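Local coordinates for SusD homolog (Bacteroides thetaiotaomicron, PDB 3SGH), which probably binds glycans at the outer membrane as a SusD-like lipoprotein with an alpha-alpha superhelical fold, at residues A44-W56 with G245-S257. Numbering follows the deposited sequence. Where two conformers were deposited one is given.
Sequences ASFSGQVTATANW and GWPEVRANACLVS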
loop_
_atom_site.group_PDB
_atom_site.type_symbol
_atom_site.label_atom_id
_atom_site.label_comp_id
_atom_site.label_asym_id
_atom_site.label_seq_id
_atom_site.Cartn_x
_atom_site.Cartn_y
_atom_site.Cartn_z
ATOM N N ALA A 44 -6.003 -2.247 -6.037
ATOM C CA ALA A 44 -5.935 -1.310 -4.906
ATOM C C ALA A 44 -7.280 -1.057 -4.239
ATOM O O ALA A 44 -7.326 -0.621 -3.082
ATOM C CB ALA A 44 -5.317 0.031 -5.366
ATOM N N SER A 45 -8.381 -1.253 -4.980
ATOM C CA SER A 45 -9.693 -1.082 -4.393
ATOM C C SER A 45 -9.923 -2.025 -3.198
ATOM O O SER A 45 -10.773 -1.746 -2.346
ATOM C CB SER A 45 -10.798 -1.231 -5.448
ATOM O OG SER A 45 -10.661 -0.224 -6.447
ATOM N N PHE A 46 -9.162 -3.093 -3.108
ATOM C CA PHE A 46 -9.241 -3.966 -1.945
ATOM C C PHE A 46 -8.736 -3.309 -0.648
ATOM O O PHE A 46 -8.916 -3.886 0.431
ATOM C CB PHE A 46 -8.430 -5.275 -2.155
ATOM C CG PHE A 46 -8.830 -6.054 -3.379
ATOM C CD1 PHE A 46 -10.121 -5.997 -3.883
ATOM C CD2 PHE A 46 -7.910 -6.868 -3.992
ATOM C CE1 PHE A 46 -10.477 -6.699 -5.011
ATOM C CE2 PHE A 46 -8.253 -7.624 -5.148
ATOM C CZ PHE A 46 -9.500 -7.541 -5.657
ATOM N N SER A 47 -8.056 -2.171 -0.766
ATOM C CA SER A 47 -7.682 -1.356 0.363
ATOM C C SER A 47 -8.720 -0.315 0.772
ATOM O O SER A 47 -8.470 0.425 1.748
ATOM C CB SER A 47 -6.330 -0.653 0.121
ATOM O OG SER A 47 -5.281 -1.604 0.014
ATOM N N GLY A 48 -9.831 -0.208 0.041
ATOM C CA GLY A 48 -10.995 0.574 0.519
ATOM C C GLY A 48 -10.937 2.079 0.370
ATOM O O GLY A 48 -11.801 2.756 0.920
ATOM N N GLN A 49 -9.932 2.601 -0.345
ATOM C CA GLN A 49 -9.741 4.063 -0.497
ATOM C C GLN A 49 -10.111 4.622 -1.875
ATOM O O GLN A 49 -10.700 5.701 -1.992
ATOM C CB GLN A 49 -8.292 4.455 -0.200
ATOM C CG GLN A 49 -7.696 3.906 1.054
ATOM C CD GLN A 49 -6.382 4.575 1.400
ATOM O OE1 GLN A 49 -5.571 4.804 0.539
ATOM N NE2 GLN A 49 -6.182 4.904 2.685
ATOM N N VAL A 50 -9.803 3.854 -2.915
ATOM C CA VAL A 50 -10.204 4.155 -4.302
ATOM C C VAL A 50 -11.108 3.081 -4.893
ATOM O O VAL A 50 -11.087 1.910 -4.459
ATOM C CB VAL A 50 -8.958 4.327 -5.205
ATOM C CG1 VAL A 50 -7.909 5.213 -4.466
ATOM C CG2 VAL A 50 -8.332 2.958 -5.527
ATOM N N THR A 51 -11.956 3.489 -5.814
ATOM C CA THR A 51 -12.820 2.561 -6.559
ATOM C C THR A 51 -12.562 2.757 -8.057
ATOM O O THR A 51 -12.590 3.863 -8.535
ATOM C CB THR A 51 -14.300 2.780 -6.231
ATOM O OG1 THR A 51 -14.531 2.371 -4.882
ATOM C CG2 THR A 51 -15.214 1.967 -7.167
ATOM N N ALA A 52 -12.288 1.669 -8.774
ATOM C CA ALA A 52 -12.229 1.692 -10.237
ATOM C C ALA A 52 -13.657 1.717 -10.823
ATOM O O ALA A 52 -14.449 0.815 -10.577
ATOM C CB ALA A 52 -11.425 0.477 -10.745
ATOM N N THR A 53 -14.009 2.758 -11.569
ATOM C CA THR A 53 -15.404 2.923 -12.031
ATOM C C THR A 53 -15.719 2.291 -13.409
ATOM O O THR A 53 -16.802 2.437 -13.949
ATOM C CB THR A 53 -15.802 4.414 -12.015
ATOM O OG1 THR A 53 -14.920 5.155 -12.870
ATOM C CG2 THR A 53 -15.762 4.976 -10.564
ATOM N N ALA A 54 -14.795 1.506 -13.920
ATOM C CA ALA A 54 -14.831 0.983 -15.279
ATOM C C ALA A 54 -15.113 -0.509 -15.197
ATOM O O ALA A 54 -14.956 -1.122 -14.121
ATOM C CB ALA A 54 -13.464 1.199 -15.943
ATOM N N ASN A 55 -15.505 -1.113 -16.327
ATOM C CA ASN A 55 -15.600 -2.570 -16.387
ATOM C C ASN A 55 -14.863 -3.199 -17.597
ATOM O O ASN A 55 -14.744 -4.421 -17.692
ATOM C CB ASN A 55 -17.042 -3.049 -16.295
ATOM C CG ASN A 55 -17.785 -2.843 -17.531
ATOM O OD1 ASN A 55 -17.844 -3.757 -18.399
ATOM N ND2 ASN A 55 -18.419 -1.658 -17.651
ATOM N N TRP A 56 -14.341 -2.367 -18.481
ATOM C CA TRP A 56 -13.492 -2.809 -19.595
ATOM C C TRP A 56 -14.154 -3.865 -20.464
ATOM O O TRP A 56 -13.488 -4.754 -20.965
ATOM C CB TRP A 56 -12.138 -3.316 -19.100
ATOM C CG TRP A 56 -11.437 -2.294 -18.225
ATOM C CD1 TRP A 56 -10.712 -1.237 -18.646
ATOM C CD2 TRP A 56 -11.469 -2.233 -16.797
ATOM N NE1 TRP A 56 -10.279 -0.503 -17.574
ATOM C CE2 TRP A 56 -10.717 -1.106 -16.419
ATOM C CE3 TRP A 56 -12.061 -3.013 -15.804
ATOM C CZ2 TRP A 56 -10.514 -0.762 -15.093
ATOM C CZ3 TRP A 56 -11.873 -2.651 -14.475
ATOM C CH2 TRP A 56 -11.142 -1.504 -14.147
ATOM N N GLY A 245 -9.535 11.651 -14.817
ATOM C CA GLY A 245 -10.097 12.428 -15.901
ATOM C C GLY A 245 -10.792 11.589 -16.961
ATOM O O GLY A 245 -11.668 12.096 -17.663
ATOM N N TRP A 246 -10.440 10.316 -17.065
ATOM C CA TRP A 246 -11.008 9.444 -18.096
ATOM C C TRP A 246 -12.534 9.320 -18.184
ATOM O O TRP A 246 -13.070 9.464 -19.301
ATOM C CB TRP A 246 -10.310 8.082 -18.126
ATOM C CG TRP A 246 -8.891 8.123 -18.583
ATOM C CD1 TRP A 246 -8.293 9.080 -19.364
ATOM C CD2 TRP A 246 -7.900 7.126 -18.343
ATOM N NE1 TRP A 246 -6.963 8.747 -19.562
ATOM C CE2 TRP A 246 -6.723 7.538 -18.962
ATOM C CE3 TRP A 246 -7.896 5.922 -17.626
ATOM C CZ2 TRP A 246 -5.565 6.792 -18.905
ATOM C CZ3 TRP A 246 -6.767 5.192 -17.581
ATOM C CH2 TRP A 246 -5.598 5.631 -18.209
ATOM N N PRO A 247 -13.266 9.107 -17.056
ATOM C CA PRO A 247 -12.812 8.779 -15.676
ATOM C C PRO A 247 -12.801 7.287 -15.437
ATOM O O PRO A 247 -13.656 6.598 -15.983
ATOM C CB PRO A 247 -13.903 9.399 -14.785
ATOM C CG PRO A 247 -15.173 9.340 -15.643
ATOM C CD PRO A 247 -14.712 9.391 -17.107
ATOM N N GLU A 248 -11.858 6.780 -14.650
ATOM C CA GLU A 248 -11.861 5.384 -14.256
ATOM C C GLU A 248 -11.512 5.139 -12.789
ATOM O O GLU A 248 -11.415 3.992 -12.390
ATOM C CB GLU A 248 -10.997 4.540 -15.210
ATOM C CG GLU A 248 -11.596 4.470 -16.639
ATOM C CD GLU A 248 -10.860 3.559 -17.599
ATOM O OE1 GLU A 248 -9.951 2.803 -17.178
ATOM O OE2 GLU A 248 -11.242 3.601 -18.793
ATOM N N VAL A 249 -11.359 6.211 -11.996
ATOM C CA VAL A 249 -11.165 6.091 -10.559
ATOM C C VAL A 249 -11.872 7.192 -9.813
ATOM O O VAL A 249 -11.896 8.334 -10.260
ATOM C CB VAL A 249 -9.636 5.985 -10.193
ATOM C CG1 VAL A 249 -8.932 7.354 -10.426
ATOM C CG2 VAL A 249 -9.443 5.428 -8.769
ATOM N N ARG A 250 -12.514 6.803 -8.692
ATOM C CA ARG A 250 -13.180 7.733 -7.803
ATOM C C ARG A 250 -12.882 7.338 -6.352
ATOM O O ARG A 250 -12.269 6.322 -6.093
ATOM C CB ARG A 250 -14.694 7.774 -8.070
ATOM C CG ARG A 250 -15.130 8.458 -9.372
ATOM C CD ARG A 250 -14.922 9.936 -9.332
ATOM N NE ARG A 250 -15.258 10.671 -10.536
ATOM C CZ ARG A 250 -14.426 10.986 -11.541
ATOM N NH1 ARG A 250 -13.183 10.539 -11.572
ATOM N NH2 ARG A 250 -14.860 11.714 -12.554
ATOM N N ALA A 251 -13.311 8.149 -5.402
ATOM C CA ALA A 251 -13.188 7.822 -3.994
ATOM C C ALA A 251 -14.046 6.565 -3.694
ATOM O O ALA A 251 -15.126 6.378 -4.234
ATOM C CB ALA A 251 -13.632 9.013 -3.143
ATOM N N ASN A 252 -13.561 5.737 -2.806
ATOM C CA ASN A 252 -14.219 4.489 -2.408
ATOM C C ASN A 252 -15.196 4.766 -1.263
ATOM O O ASN A 252 -14.913 5.516 -0.316
ATOM C CB ASN A 252 -13.141 3.471 -2.000
ATOM C CG ASN A 252 -13.665 2.077 -1.756
ATOM O OD1 ASN A 252 -14.612 1.865 -0.985
ATOM N ND2 ASN A 252 -12.997 1.096 -2.340
ATOM N N ALA A 253 -16.396 4.183 -1.402
ATOM C CA ALA A 253 -17.447 4.243 -0.410
ATOM C C ALA A 253 -16.961 3.995 1.008
ATOM O O ALA A 253 -17.448 4.589 1.967
ATOM C CB ALA A 253 -18.472 3.131 -0.761
ATOM N N CYS A 254 -16.029 3.055 1.141
ATOM C CA CYS A 254 -15.572 2.596 2.436
ATOM C C CYS A 254 -14.795 3.678 3.235
ATOM O O CYS A 254 -15.257 4.086 4.279
ATOM C CB CYS A 254 -14.708 1.346 2.249
ATOM S SG CYS A 254 -14.128 0.625 3.783
ATOM N N LEU A 255 -13.673 4.182 2.705
ATOM C CA LEU A 255 -12.949 5.233 3.404
ATOM C C LEU A 255 -13.829 6.479 3.624
ATOM O O LEU A 255 -13.821 7.059 4.719
ATOM C CB LEU A 255 -11.684 5.635 2.648
ATOM C CG LEU A 255 -10.810 6.679 3.352
ATOM C CD1 LEU A 255 -10.323 6.175 4.713
ATOM C CD2 LEU A 255 -9.635 7.120 2.413
ATOM N N VAL A 256 -14.585 6.892 2.617
ATOM C CA VAL A 256 -15.425 8.101 2.731
ATOM C C VAL A 256 -16.456 7.916 3.859
ATOM O O VAL A 256 -16.681 8.802 4.673
ATOM C CB VAL A 256 -16.132 8.459 1.387
ATOM C CG1 VAL A 256 -17.063 9.654 1.577
ATOM C CG2 VAL A 256 -15.052 8.726 0.263
ATOM N N SER A 257 -17.111 6.759 3.904
ATOM C CA SER A 257 -18.092 6.455 4.975
ATOM C C SER A 257 -17.483 6.411 6.381
ATOM O O SER A 257 -18.076 6.922 7.362
ATOM C CB SER A 257 -18.803 5.120 4.686
ATOM O OG SER A 257 -19.605 5.280 3.534
HETATM O O HOH W 1 -13.405 -1.547 -1.098
#
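The backbone oxygen V50 O is gripped by two side chains from opposite faces of its carbonyl plane. N252 ND2 donates to it at 3.0 Å, and S45 OG, in the conformer described, donates from the other face at 2.9 Å. The N252 side chain, its CG swung anti to the backbone N (chi1 -172°), brings the amide to V50 O. Its other amide hydrogen goes to a water, which in turn donates to S45 O. Its OD1 takes C254 N at 2.8 Å, in the carbonyl plane and on a lone pair, and so N-caps helix 253-261. T51 OG1 sits close to N252 ND2 but is bonded to V285 O instead.

Strands 50-52 and 249-251 form a short antiparallel ladder. T51 and R250 exchange both backbone bonds. G48 O extends the link into the helix by accepting L255 N. At the far end A54 CB sits over one face of the W56 ring, toward its rim, and also touches E248 CG at 3.8 Å. W56 NE1 makes a weak bond to E248 OE1, which also accepts from Q37 of helix 33-40. With OD1 and ND2 of N252 both bonded, the flip of its side-chain amide should be fixed, and the strand pair is tied to the helix start.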